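Local coordinates for TAF6 (Antonospora locustae, PDB 4ATG), which probably serves as a subunit of the general transcription factor TFIID, its HEAT-repeat C-terminal domain taking part in assembly with Taf9, at residues Tyr44-Ile49 and Phe71-Asn76; Met19-Met24 and Ser50-Lys55. One frame throughout, in Å; residues are numbered along the deposited sequence.

Contact 1: residues Tyr44-Ile49 and Phe71-Asn76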
loop_
_atom_site.group_PDB
_atom_site.type_symbol
_atom_site.label_atom_id
_atom_site.label_comp_id
_atom_site.label_asym_id
_atom_site.label_seq_id
_atom_site.Cartn_x
_atom_site.Cartn_y
_atom_site.Cartn_z
ATOM N N TYR A 44 7.783 0.519 -15.345
ATOM C CA TYR A 44 8.062 1.956 -15.346
ATOM C C TYR A 44 6.995 2.724 -14.562
ATOM O O TYR A 44 7.329 3.655 -13.832
ATOM C CB TYR A 44 8.228 2.470 -16.777
ATOM C CG TYR A 44 9.421 1.835 -17.463
ATOM C CD1 TYR A 44 10.699 1.935 -16.918
ATOM C CD2 TYR A 44 9.259 1.045 -18.597
ATOM C CE1 TYR A 44 11.779 1.265 -17.481
ATOM C CE2 TYR A 44 10.352 0.443 -19.221
ATOM C CZ TYR A 44 11.617 0.582 -18.677
ATOM O OH TYR A 44 12.693 -0.021 -19.282
ATOM N N PHE A 45 5.721 2.315 -14.686
ATOM C CA PHE A 45 4.651 2.960 -13.910
ATOM C C PHE A 45 4.928 2.734 -12.422
ATOM O O PHE A 45 4.870 3.674 -11.642
ATOM C CB PHE A 45 3.279 2.373 -14.274
ATOM C CG PHE A 45 2.658 2.925 -15.542
ATOM C CD1 PHE A 45 2.502 4.300 -15.721
ATOM C CD2 PHE A 45 2.107 2.075 -16.486
ATOM C CE1 PHE A 45 1.882 4.814 -16.871
ATOM C CE2 PHE A 45 1.461 2.590 -17.628
ATOM C CZ PHE A 45 1.392 3.951 -17.831
ATOM N N ILE A 46 5.256 1.497 -12.041
ATOM C CA ILE A 46 5.546 1.171 -10.642
ATOM C C ILE A 46 6.757 1.937 -10.139
ATOM O O ILE A 46 6.705 2.486 -9.045
ATOM C CB ILE A 46 5.664 -0.354 -10.412
ATOM C CG1 ILE A 46 4.315 -1.037 -10.693
ATOM C CG2 ILE A 46 6.153 -0.658 -8.972
ATOM C CD1 ILE A 46 4.455 -2.443 -11.000
ATOM N N GLN A 47 7.832 2.004 -10.932
ATOM C CA GLN A 47 9.029 2.771 -10.530
ATOM C C GLN A 47 8.678 4.260 -10.336
ATOM O O GLN A 47 9.063 4.849 -9.321
ATOM C CB GLN A 47 10.159 2.599 -11.579
ATOM C CG GLN A 47 11.500 3.185 -11.166
ATOM C CD GLN A 47 12.338 3.620 -12.350
ATOM O OE1 GLN A 47 12.125 3.219 -13.508
ATOM N NE2 GLN A 47 13.320 4.462 -12.082
ATOM N N HIS A 48 7.936 4.886 -11.290
ATOM C CA HIS A 48 7.574 6.314 -11.142
ATOM C C HIS A 48 6.659 6.546 -9.963
ATOM O O HIS A 48 6.859 7.501 -9.200
ATOM C CB HIS A 48 6.895 6.879 -12.405
ATOM C CG HIS A 48 6.366 8.277 -12.219
ATOM N ND1 HIS A 48 7.181 9.383 -12.384
ATOM C CD2 HIS A 48 5.128 8.698 -11.865
ATOM C CE1 HIS A 48 6.411 10.438 -12.152
ATOM N NE2 HIS A 48 5.169 10.075 -11.836
ATOM N N ILE A 49 5.601 5.730 -9.864
ATOM C CA ILE A 49 4.611 5.888 -8.798
ATOM C C ILE A 49 5.301 5.750 -7.432
ATOM O O ILE A 49 5.038 6.570 -6.559
ATOM C CB ILE A 49 3.378 4.945 -8.966
ATOM C CG1 ILE A 49 2.568 5.314 -10.235
ATOM C CG2 ILE A 49 2.466 5.011 -7.735
ATOM C CD1 ILE A 49 1.679 4.064 -10.809
ATOM N N PHE A 71 -3.775 -0.233 -7.679
ATOM C CA PHE A 71 -4.925 -1.140 -7.683
ATOM C C PHE A 71 -5.441 -1.344 -9.098
ATOM O O PHE A 71 -5.870 -2.442 -9.442
ATOM C CB PHE A 71 -6.036 -0.597 -6.743
ATOM C CG PHE A 71 -7.142 -1.603 -6.471
ATOM C CD1 PHE A 71 -6.839 -2.911 -6.093
ATOM C CD2 PHE A 71 -8.478 -1.249 -6.618
ATOM C CE1 PHE A 71 -7.862 -3.845 -5.849
ATOM C CE2 PHE A 71 -9.497 -2.182 -6.376
ATOM C CZ PHE A 71 -9.180 -3.470 -5.998
ATOM N N SER A 72 -5.410 -0.288 -9.936
ATOM C CA SER A 72 -5.869 -0.421 -11.326
ATOM C C SER A 72 -4.982 -1.431 -12.049
ATOM O O SER A 72 -5.493 -2.292 -12.747
ATOM C CB SER A 72 -5.794 0.915 -12.068
ATOM O OG SER A 72 -6.850 1.796 -11.715
ATOM N N LEU A 73 -3.658 -1.315 -11.895
ATOM C CA LEU A 73 -2.735 -2.243 -12.590
ATOM C C LEU A 73 -2.921 -3.676 -12.056
ATOM O O LEU A 73 -2.963 -4.638 -12.839
ATOM C CB LEU A 73 -1.288 -1.778 -12.371
ATOM C CG LEU A 73 -0.848 -0.500 -13.109
ATOM C CD1 LEU A 73 0.599 -0.131 -12.692
ATOM C CD2 LEU A 73 -0.892 -0.694 -14.611
ATOM N N ILE A 74 -3.132 -3.805 -10.734
ATOM C CA ILE A 74 -3.381 -5.132 -10.120
ATOM C C ILE A 74 -4.655 -5.761 -10.716
ATOM O O ILE A 74 -4.680 -6.968 -10.980
ATOM C CB ILE A 74 -3.456 -5.008 -8.565
ATOM C CG1 ILE A 74 -2.078 -4.678 -7.965
ATOM C CG2 ILE A 74 -4.025 -6.313 -7.903
ATOM C CD1 ILE A 74 -2.168 -4.142 -6.546
ATOM N N LYS A 75 -5.705 -4.949 -10.934
ATOM C CA LYS A 75 -6.999 -5.420 -11.484
ATOM C C LYS A 75 -7.103 -5.546 -13.005
ATOM O O LYS A 75 -8.062 -6.139 -13.508
ATOM C CB LYS A 75 -8.160 -4.534 -10.992
ATOM C CG LYS A 75 -8.430 -4.606 -9.476
ATOM C CD LYS A 75 -8.970 -5.960 -9.005
ATOM C CE LYS A 75 -10.473 -6.111 -9.113
ATOM N NZ LYS A 75 -10.952 -7.350 -8.432
ATOM N N ASN A 76 -6.170 -4.953 -13.733
ATOM C CA ASN A 76 -6.201 -4.956 -15.201
ATOM C C ASN A 76 -6.073 -6.354 -15.769
ATOM O O ASN A 76 -5.054 -7.013 -15.597
ATOM C CB ASN A 76 -5.152 -3.962 -15.770
ATOM C CG ASN A 76 -5.267 -3.683 -17.246
ATOM O OD1 ASN A 76 -5.738 -4.513 -18.024
ATOM N ND2 ASN A 76 -4.858 -2.483 -17.669
#
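Phe45 and Ile46 of helix 42-55 both meet the CD1 methyl of Leu73 on helix 60-75. The two helices follow one another in the TAF6 C-terminal HEAT repeat domain. Their backbones stand well apart, with Phe45 CA 9.1 Å from Leu73 CA, so side chains fill the gap. Phe45 comes first. Phe45 CB meets Leu73 CD1 at 4.0 Å, and this is the closest approach between the segments. The Phe45 ring lies near the other methyl of Leu73, CD2, which approaches obliquely. The ring also meets that of Phe13, and the Phe45 side chain packs on Ile16 and Leu17 of helix 7-20. Leu32 of helix 25-34 touches both Phe45 and Leu73. Ile46 is next along the helix. Its CB does not point straight across, but Ile46 CG1 lies beside the backbone N (chi1 -64°) and comes within 4.3 Å of Leu73 CD1. One turn beyond Phe45, Ile49 also points at Leu73, but Ile49 CD1 stops 4.7 Å from Leu73 CD1, short of a close contact. With CG anti to the carbonyl carbon (chi1 -72°), Leu73 extends toward helix 42-55. Its CD1 meets Phe45 and Ile46, while CD2 stays on the Phe45 side. The segments bury only 116 Å² between them. Every touching side chain is a hydrocarbon and buried, and none of the contacts is directional. The two helices are thus held here by dispersion and by exclusion of water, not by polar bonds.

Contact 2: residues Met19-Met24 and Ser50-Lys55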
loop_
_atom_site.group_PDB
_atom_site.type_symbol
_atom_site.label_atom_id
_atom_site.label_comp_id
_atom_site.label_asym_id
_atom_site.label_seq_id
_atom_site.Cartn_x
_atom_site.Cartn_y
_atom_site.Cartn_z
ATOM N N MET A 19 -1.165 13.292 -15.970
ATOM C CA MET A 19 -2.573 13.355 -15.535
ATOM C C MET A 19 -2.750 13.125 -14.021
ATOM O O MET A 19 -3.780 13.473 -13.488
ATOM C CB MET A 19 -3.429 12.350 -16.340
ATOM C CG MET A 19 -3.550 12.736 -17.852
ATOM S SD MET A 19 -3.973 11.328 -18.917
ATOM C CE MET A 19 -5.718 11.237 -18.630
ATOM N N ILE A 20 -1.746 12.550 -13.328
ATOM C CA ILE A 20 -1.856 12.274 -11.881
ATOM C C ILE A 20 -2.197 13.533 -11.096
ATOM O O ILE A 20 -3.148 13.526 -10.305
ATOM C CB ILE A 20 -0.580 11.554 -11.340
ATOM C CG1 ILE A 20 -0.390 10.186 -12.009
ATOM C CG2 ILE A 20 -0.586 11.457 -9.768
ATOM C CD1 ILE A 20 0.976 9.474 -11.685
ATOM N N LYS A 21 -1.462 14.633 -11.354
ATOM C CA LYS A 21 -1.689 15.906 -10.668
ATOM C C LYS A 21 -2.498 16.820 -11.575
ATOM O O LYS A 21 -1.993 17.834 -12.048
ATOM C CB LYS A 21 -0.353 16.568 -10.271
ATOM C CG LYS A 21 0.443 15.803 -9.227
ATOM C CD LYS A 21 1.613 16.639 -8.743
ATOM C CE LYS A 21 2.686 15.798 -8.105
ATOM N NZ LYS A 21 3.768 16.646 -7.520
ATOM N N SER A 22 -3.753 16.452 -11.847
ATOM C CA SER A 22 -4.611 17.242 -12.737
ATOM C C SER A 22 -6.053 16.832 -12.494
ATOM O O SER A 22 -6.301 15.832 -11.828
ATOM C CB SER A 22 -4.253 16.959 -14.201
ATOM O OG SER A 22 -4.739 15.680 -14.590
ATOM N N ASP A 23 -6.990 17.530 -13.139
ATOM C CA ASP A 23 -8.427 17.216 -13.092
ATOM C C ASP A 23 -8.738 15.913 -13.852
ATOM O O ASP A 23 -9.877 15.462 -13.828
ATOM C CB ASP A 23 -9.208 18.379 -13.728
ATOM C CG ASP A 23 -8.717 18.642 -15.143
ATOM O OD1 ASP A 23 -7.573 19.135 -15.292
ATOM O OD2 ASP A 23 -9.396 18.203 -16.096
ATOM N N MET A 24 -7.742 15.327 -14.547
ATOM C CA MET A 24 -7.899 14.089 -15.324
ATOM C C MET A 24 -7.389 12.831 -14.588
ATOM O O MET A 24 -7.300 11.765 -15.201
ATOM C CB MET A 24 -7.169 14.223 -16.678
ATOM C CG MET A 24 -7.672 15.393 -17.511
ATOM S SD MET A 24 -6.840 15.498 -19.114
ATOM C CE MET A 24 -5.233 16.083 -18.630
ATOM N N SER A 50 6.203 4.735 -7.257
ATOM C CA SER A 50 6.925 4.553 -5.982
ATOM C C SER A 50 7.727 5.793 -5.644
ATOM O O SER A 50 7.711 6.242 -4.496
ATOM C CB SER A 50 7.871 3.358 -6.049
ATOM O OG SER A 50 7.134 2.158 -6.155
ATOM N N GLU A 51 8.423 6.373 -6.656
ATOM C CA GLU A 51 9.236 7.584 -6.458
ATOM C C GLU A 51 8.363 8.792 -6.136
ATOM O O GLU A 51 8.710 9.603 -5.283
ATOM C CB GLU A 51 10.109 7.874 -7.699
ATOM C CG GLU A 51 11.332 6.977 -7.806
ATOM C CD GLU A 51 12.106 7.025 -9.113
ATOM O OE1 GLU A 51 11.618 7.637 -10.093
ATOM O OE2 GLU A 51 13.198 6.413 -9.162
ATOM N N LEU A 52 7.209 8.893 -6.789
ATOM C CA LEU A 52 6.288 10.006 -6.554
ATOM C C LEU A 52 5.727 9.938 -5.131
ATOM O O LEU A 52 5.661 10.975 -4.473
ATOM C CB LEU A 52 5.166 9.991 -7.624
ATOM C CG LEU A 52 4.137 11.135 -7.577
ATOM C CD1 LEU A 52 4.803 12.525 -7.707
ATOM C CD2 LEU A 52 3.076 10.935 -8.663
ATOM N N ILE A 53 5.386 8.726 -4.619
ATOM C CA ILE A 53 4.888 8.584 -3.241
ATOM C C ILE A 53 5.926 9.129 -2.249
ATOM O O ILE A 53 5.564 9.861 -1.333
ATOM C CB ILE A 53 4.515 7.107 -2.949
ATOM C CG1 ILE A 53 3.101 6.782 -3.522
ATOM C CG2 ILE A 53 4.610 6.753 -1.446
ATOM C CD1 ILE A 53 2.905 5.271 -3.802
ATOM N N LEU A 54 7.226 8.797 -2.448
ATOM C CA LEU A 54 8.300 9.274 -1.548
ATOM C C LEU A 54 8.420 10.787 -1.526
ATOM O O LEU A 54 8.851 11.360 -0.527
ATOM C CB LEU A 54 9.657 8.625 -1.905
ATOM C CG LEU A 54 9.733 7.076 -1.834
ATOM C CD1 LEU A 54 11.135 6.589 -2.185
ATOM C CD2 LEU A 54 9.313 6.545 -0.448
ATOM N N LYS A 55 8.009 11.434 -2.615
ATOM C CA LYS A 55 8.067 12.897 -2.766
ATOM C C LYS A 55 6.766 13.580 -2.354
ATOM O O LYS A 55 6.736 14.810 -2.260
ATOM C CB LYS A 55 8.349 13.232 -4.247
ATOM C CG LYS A 55 9.804 13.079 -4.643
ATOM C CD LYS A 55 9.967 13.094 -6.149
ATOM C CE LYS A 55 11.411 12.929 -6.569
ATOM N NZ LYS A 55 11.524 12.621 -8.019
#
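Leu52 of helix 42-55 points its two methyls at the end of helix 7-20, one at Ile20 and one at Lys21. This is helix-to-helix packing within the HEAT-repeat fold of the TAF6 C-terminal domain. The backbones are far apart, with 10.0 Å between Ile20 CA and Leu52 CA. Leu52 holds CG anti to its backbone N (chi1 -177°), which carries both methyls across the gap. Leu52 CD2 lies 3.9 Å from Ile20 CG2 and 4.0 Å from Ile20 CD1. Ile20 and Leu52 thus meet tip to tip, with one leucine methyl against both branches of the isoleucine. The Ile20 conformation explains this. Its chi1 of -62° sets CG2 anti to the backbone N and CG1 beside that N, and CD1 extends beyond CG1, so both methyls arrive at Leu52 CD2. Ile20 is buried and also packs on Thr65 and Leu69 of helix 60-75. The CD1 branch of Leu52 serves Lys21 instead. Lys21 is extended beyond CG and runs past Leu52 in the opposite direction. Lys21 CE comes to 3.9 Å from Leu52 CD1, an aliphatic contact at the exposed margin. Lys21 NZ, beyond it, makes a long, weak ion pair with Glu59 OE2. After Ile20 the chain leaves the helix and bends toward helix 25-34, with Met24 at the N-cap position of that helix. Ser22 OG bridges the bend with two bonds. Ser22 OG donates to Met19 O at 2.6 Å. Ser22 OG also makes an ST turn by accepting from Met24 N at 3.0 Å, with an N-H...O angle of 152°.

Overall arrangement
From the N terminus, the chain runs through helix 7-20 and enters contact 2 at residues 19-24. It then forms helix 25-34 and arrives at helix 42-55. There residues 44-49 open contact 1, and residues 50-55 follow at once to close contact 2, a loop with 25 residues between its segments. Helix 60-75 brings residues 71-76 back to close contact 1, with 21 residues between its segments. The segments alternate, so the two loops cross and neither nests in the other. Helix 42-55 is common to both. Contact 2 ties it back to helix 7-20, and contact 1 ties it forward to helix 60-75. The contact centres are about 12 Å apart.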